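Local structure of hypothetical protein Atu0741 (Agrobacterium tumefaciens str. C58, 1ZHV) at residues A[59-71]-A[100-112]. The protein is of unknown function but carries ACT-type domains, a fold that in many relatives binds small regulatory ligands such as amino acids. Residues are numbered along the deposited sequence; the frame is centred on the assembly and turned at random.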
loop_
_atom_site.group_PDB
_atom_site.type_symbol
_atom_site.label_atom_id
_atom_site.label_comp_id
_atom_site.label_asym_id
_atom_site.label_seq_id
_atom_site.Cartn_x
_atom_site.Cartn_y
_atom_site.Cartn_z
ATOM N N ASP A 59 13.057 1.988 -1.482
ATOM C CA ASP A 59 12.459 3.049 -0.682
ATOM C C ASP A 59 11.746 2.206 0.378
ATOM O O ASP A 59 10.626 1.743 0.163
ATOM C CB ASP A 59 11.449 3.829 -1.526
ATOM C CG ASP A 59 10.906 5.048 -0.810
ATOM O OD1 ASP A 59 10.807 5.002 0.428
ATOM O OD2 ASP A 59 10.564 6.044 -1.485
ATOM N N PRO A 60 12.396 1.976 1.531
ATOM C CA PRO A 60 11.781 1.161 2.581
ATOM C C PRO A 60 10.929 1.871 3.624
ATOM O O PRO A 60 10.790 3.093 3.614
ATOM C CB PRO A 60 12.985 0.489 3.222
ATOM C CG PRO A 60 13.959 1.610 3.235
ATOM C CD PRO A 60 13.818 2.221 1.842
ATOM N N GLY A 61 10.357 1.063 4.512
ATOM C CA GLY A 61 9.550 1.577 5.602
ATOM C C GLY A 61 8.117 1.933 5.281
ATOM O O GLY A 61 7.670 3.033 5.612
ATOM N N TRP A 62 7.387 1.016 4.655
ATOM C CA TRP A 62 5.992 1.277 4.311
ATOM C C TRP A 62 5.021 0.285 4.937
ATOM O O TRP A 62 5.374 -0.859 5.230
ATOM C CB TRP A 62 5.798 1.264 2.790
ATOM C CG TRP A 62 6.558 2.322 2.068
ATOM C CD1 TRP A 62 7.904 2.360 1.841
ATOM C CD2 TRP A 62 6.017 3.503 1.473
ATOM N NE1 TRP A 62 8.236 3.493 1.140
ATOM C CE2 TRP A 62 7.096 4.215 0.901
ATOM C CE3 TRP A 62 4.723 4.033 1.368
ATOM C CZ2 TRP A 62 6.921 5.429 0.232
ATOM C CZ3 TRP A 62 4.548 5.240 0.703
ATOM C CH2 TRP A 62 5.643 5.926 0.141
ATOM N N SER A 63 3.788 0.744 5.130
ATOM C CA SER A 63 2.709 -0.065 5.694
ATOM C C SER A 63 1.618 -0.120 4.632
ATOM O O SER A 63 1.394 0.862 3.917
ATOM C CB SER A 63 2.162 0.574 6.973
ATOM O OG SER A 63 3.153 0.599 7.991
ATOM N N CYS A 64 0.936 -1.258 4.542
ATOM C CA CYS A 64 -0.096 -1.460 3.532
ATOM C C CYS A 64 -1.502 -1.670 4.081
ATOM O O CYS A 64 -1.693 -2.328 5.107
ATOM C CB CYS A 64 0.301 -2.655 2.662
ATOM S SG CYS A 64 -0.714 -2.920 1.203
ATOM N N PHE A 65 -2.479 -1.101 3.377
ATOM C CA PHE A 65 -3.898 -1.217 3.725
ATOM C C PHE A 65 -4.664 -1.723 2.516
ATOM O O PHE A 65 -4.373 -1.340 1.385
ATOM C CB PHE A 65 -4.519 0.135 4.091
ATOM C CG PHE A 65 -4.094 0.672 5.416
ATOM C CD1 PHE A 65 -2.934 1.425 5.534
ATOM C CD2 PHE A 65 -4.874 0.449 6.547
ATOM C CE1 PHE A 65 -2.556 1.959 6.764
ATOM C CE2 PHE A 65 -4.505 0.977 7.782
ATOM C CZ PHE A 65 -3.348 1.733 7.891
ATOM N N LYS A 66 -5.658 -2.566 2.762
ATOM C CA LYS A 66 -6.494 -3.074 1.688
ATOM C C LYS A 66 -7.847 -2.377 1.769
ATOM O O LYS A 66 -8.398 -2.224 2.862
ATOM C CB LYS A 66 -6.707 -4.580 1.846
ATOM C CG LYS A 66 -7.624 -5.182 0.787
ATOM C CD LYS A 66 -7.875 -6.651 1.072
ATOM C CE LYS A 66 -8.899 -6.820 2.174
ATOM N NZ LYS A 66 -10.247 -6.381 1.714
ATOM N N PHE A 67 -8.364 -1.919 0.629
ATOM C CA PHE A 67 -9.697 -1.311 0.606
ATOM C C PHE A 67 -10.603 -2.546 0.662
ATOM O O PHE A 67 -10.508 -3.426 -0.200
ATOM C CB PHE A 67 -9.949 -0.555 -0.705
ATOM C CG PHE A 67 -9.319 0.816 -0.770
ATOM C CD1 PHE A 67 -7.979 1.010 -0.461
ATOM C CD2 PHE A 67 -10.064 1.907 -1.208
ATOM C CE1 PHE A 67 -7.393 2.269 -0.594
ATOM C CE2 PHE A 67 -9.491 3.164 -1.344
ATOM C CZ PHE A 67 -8.150 3.349 -1.037
ATOM N N GLN A 68 -11.482 -2.598 1.660
ATOM C CA GLN A 68 -12.360 -3.751 1.889
ATOM C C GLN A 68 -13.780 -3.876 1.340
ATOM O O GLN A 68 -14.428 -2.903 0.928
ATOM C CB GLN A 68 -12.462 -4.003 3.386
ATOM C CG GLN A 68 -11.245 -4.605 4.022
ATOM C CD GLN A 68 -11.455 -4.816 5.501
ATOM O OE1 GLN A 68 -11.646 -3.861 6.247
ATOM N NE2 GLN A 68 -11.436 -6.068 5.933
ATOM N N GLY A 69 -14.230 -5.132 1.391
ATOM C CA GLY A 69 -15.558 -5.546 0.971
ATOM C C GLY A 69 -16.027 -5.177 -0.421
ATOM O O GLY A 69 -15.295 -4.543 -1.192
ATOM N N PRO A 70 -17.274 -5.577 -0.778
ATOM C CA PRO A 70 -17.865 -5.288 -2.087
ATOM C C PRO A 70 -17.905 -3.784 -2.314
ATOM O O PRO A 70 -18.002 -3.014 -1.355
ATOM C CB PRO A 70 -19.288 -5.840 -1.957
ATOM C CG PRO A 70 -19.163 -6.946 -1.019
ATOM C CD PRO A 70 -18.246 -6.340 0.035
ATOM N N PHE A 71 -17.846 -3.357 -3.569
ATOM C CA PHE A 71 -17.894 -1.930 -3.849
ATOM C C PHE A 71 -19.107 -1.524 -4.682
ATOM O O PHE A 71 -18.988 -1.227 -5.874
ATOM C CB PHE A 71 -16.613 -1.469 -4.555
ATOM C CG PHE A 71 -15.383 -1.541 -3.696
ATOM C CD1 PHE A 71 -15.260 -0.743 -2.564
ATOM C CD2 PHE A 71 -14.346 -2.411 -4.020
ATOM C CE1 PHE A 71 -14.124 -0.812 -1.762
ATOM C CE2 PHE A 71 -13.206 -2.488 -3.225
ATOM C CZ PHE A 71 -13.094 -1.687 -2.096
ATOM N N ASP A 100 -10.044 -6.362 -8.305
ATOM C CA ASP A 100 -11.019 -6.313 -7.209
ATOM C C ASP A 100 -11.212 -4.951 -6.556
ATOM O O ASP A 100 -12.323 -4.602 -6.157
ATOM C CB ASP A 100 -10.643 -7.303 -6.104
ATOM C CG ASP A 100 -10.971 -8.738 -6.458
ATOM O OD1 ASP A 100 -11.545 -8.985 -7.545
ATOM O OD2 ASP A 100 -10.658 -9.625 -5.634
ATOM N N GLY A 101 -10.138 -4.186 -6.420
ATOM C CA GLY A 101 -10.273 -2.893 -5.776
ATOM C C GLY A 101 -8.981 -2.111 -5.708
ATOM O O GLY A 101 -8.401 -1.778 -6.738
ATOM N N ASP A 102 -8.524 -1.818 -4.494
ATOM C CA ASP A 102 -7.299 -1.048 -4.323
ATOM C C ASP A 102 -6.597 -1.346 -3.014
ATOM O O ASP A 102 -7.209 -1.794 -2.044
ATOM C CB ASP A 102 -7.590 0.460 -4.305
ATOM C CG ASP A 102 -8.515 0.904 -5.413
ATOM O OD1 ASP A 102 -8.012 1.330 -6.472
ATOM O OD2 ASP A 102 -9.746 0.831 -5.219
ATOM N N HIS A 103 -5.298 -1.074 -3.014
ATOM C CA HIS A 103 -4.470 -1.184 -1.826
ATOM C C HIS A 103 -3.769 0.163 -1.723
ATOM O O HIS A 103 -3.526 0.826 -2.732
ATOM C CB HIS A 103 -3.442 -2.310 -1.941
ATOM C CG HIS A 103 -3.980 -3.654 -1.560
ATOM N ND1 HIS A 103 -3.635 -4.297 -0.389
ATOM C CD2 HIS A 103 -4.828 -4.483 -2.208
ATOM C CE1 HIS A 103 -4.246 -5.470 -0.339
ATOM N NE2 HIS A 103 -4.976 -5.606 -1.430
ATOM N N LEU A 104 -3.467 0.577 -0.501
ATOM C CA LEU A 104 -2.808 1.853 -0.256
ATOM C C LEU A 104 -1.635 1.648 0.679
ATOM O O LEU A 104 -1.759 0.945 1.676
ATOM C CB LEU A 104 -3.787 2.833 0.415
ATOM C CG LEU A 104 -3.144 4.034 1.125
ATOM C CD1 LEU A 104 -2.684 5.030 0.085
ATOM C CD2 LEU A 104 -4.124 4.687 2.084
ATOM N N LEU A 105 -0.495 2.241 0.353
ATOM C CA LEU A 105 0.640 2.162 1.250
ATOM C C LEU A 105 1.032 3.580 1.646
ATOM O O LEU A 105 0.924 4.517 0.854
ATOM C CB LEU A 105 1.835 1.453 0.594
ATOM C CG LEU A 105 1.657 -0.038 0.293
ATOM C CD1 LEU A 105 1.241 -0.209 -1.159
ATOM C CD2 LEU A 105 2.954 -0.799 0.566
ATOM N N VAL A 106 1.440 3.729 2.897
ATOM C CA VAL A 106 1.903 5.002 3.418
ATOM C C VAL A 106 3.147 4.638 4.206
ATOM O O VAL A 106 3.329 3.475 4.571
ATOM C CB VAL A 106 0.877 5.679 4.372
ATOM C CG1 VAL A 106 -0.389 6.044 3.599
ATOM C CG2 VAL A 106 0.556 4.764 5.541
ATOM N N ARG A 107 4.014 5.611 4.454
ATOM C CA ARG A 107 5.213 5.326 5.224
ATOM C C ARG A 107 4.767 4.908 6.613
ATOM O O ARG A 107 3.805 5.458 7.165
ATOM C CB ARG A 107 6.118 6.558 5.279
ATOM C CG ARG A 107 6.686 6.922 3.922
ATOM C CD ARG A 107 7.629 8.114 3.981
ATOM N NE ARG A 107 8.192 8.423 2.666
ATOM C CZ ARG A 107 9.040 7.635 2.007
ATOM N NH1 ARG A 107 9.433 6.486 2.538
ATOM N NH2 ARG A 107 9.488 7.994 0.812
ATOM N N SER A 108 5.457 3.926 7.177
ATOM C CA SER A 108 5.105 3.431 8.493
ATOM C C SER A 108 5.135 4.492 9.576
ATOM O O SER A 108 4.366 4.422 10.526
ATOM C CB SER A 108 6.015 2.266 8.869
ATOM O OG SER A 108 5.847 1.213 7.932
ATOM N N ASN A 109 6.011 5.475 9.437
ATOM C CA ASN A 109 6.087 6.533 10.431
ATOM C C ASN A 109 4.864 7.448 10.358
ATOM O O ASN A 109 4.636 8.257 11.260
ATOM C CB ASN A 109 7.376 7.353 10.259
ATOM C CG ASN A 109 7.518 7.945 8.873
ATOM O OD1 ASN A 109 6.562 7.988 8.106
ATOM N ND2 ASN A 109 8.714 8.423 8.553
ATOM N N ASP A 110 4.074 7.311 9.291
ATOM C CA ASP A 110 2.858 8.109 9.112
ATOM C C ASP A 110 1.599 7.327 9.488
ATOM O O ASP A 110 0.483 7.819 9.319
ATOM C CB ASP A 110 2.709 8.575 7.653
ATOM C CG ASP A 110 3.717 9.634 7.265
ATOM O OD1 ASP A 110 3.991 10.521 8.101
ATOM O OD2 ASP A 110 4.215 9.593 6.115
ATOM N N LEU A 111 1.783 6.121 10.014
ATOM C CA LEU A 111 0.659 5.262 10.367
ATOM C C LEU A 111 -0.341 5.864 11.353
ATOM O O LEU A 111 -1.555 5.810 11.127
ATOM C CB LEU A 111 1.184 3.919 10.893
ATOM C CG LEU A 111 0.226 2.724 10.883
ATOM C CD1 LEU A 111 -0.495 2.647 9.543
ATOM C CD2 LEU A 111 1.015 1.443 11.144
ATOM N N GLU A 112 0.158 6.443 12.439
ATOM C CA GLU A 112 -0.714 7.035 13.449
ATOM C C GLU A 112 -1.482 8.243 12.918
ATOM O O GLU A 112 -2.679 8.383 13.165
ATOM C CB GLU A 112 0.104 7.427 14.684
ATOM C CG GLU A 112 0.810 6.245 15.345
ATOM C CD GLU A 112 -0.152 5.252 15.985
ATOM O OE1 GLU A 112 -1.373 5.340 15.730
ATOM O OE2 GLU A 112 0.315 4.371 16.747
HETATM O O HOH W 1 9.443 5.147 4.857
HETATM O O HOH W 2 8.568 4.734 7.881
HETATM O O HOH W 3 -9.552 -4.098 -2.647
#
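Arg107 lies across Trp62 and grips Asp59 where strands 57-67 and 102-107 pair antiparallel in the ACT-type sheet. Its guanidinium meets the carboxylate end-on and nearly coplanar, NH1 giving a bond of 2.9 Å to Asp59 OD1 and NH2 one of 3.2 Å to Asp59 OD2, both on syn lone pairs. Trp62 NE1 donates to the same OD1 from above the carboxylate plane (3.1 Å); with Arg107 NH2 also donating, OD1 has three donors, which should limit the carboxylate's rotation. Arginine suits this place because its aliphatic part serves too: Arg107 CG sits over the six-membered ring of Trp62 (3.9 Å to the centroid), a CH-pi contact, while CZ2 of that ring lies beneath the guanidinium, the planes 45° apart. Gly61, whose positive phi favours glycine, forms with Trp62 a G1 beta bulge opposite Tyr13 of strand 13-18.

Midway, backbone bonds join Ser63 with Val106 and Phe65 with Leu104. Flat rings suit both faces of contact: the edge of Phe65 meets Leu111 of helix 111-120, Phe65 CZ to Leu111 CD1 3.4 Å, and Asp102 CB sits over the centre of the Phe67 ring in a CH-pi contact, while Asp102 OD1 is hydrogen-bonded to Ser97 OG. On the face opposite Phe65, His103 turns one ring face to Lys66 CA and CB, and Phe33 stacks on this imidazole. With OG anti to the carbonyl carbon (chi1 -65°), Ser63 reaches the 3-10 turn, its OG hydrogen-bonded to Ser108 OG at 2.8 Å.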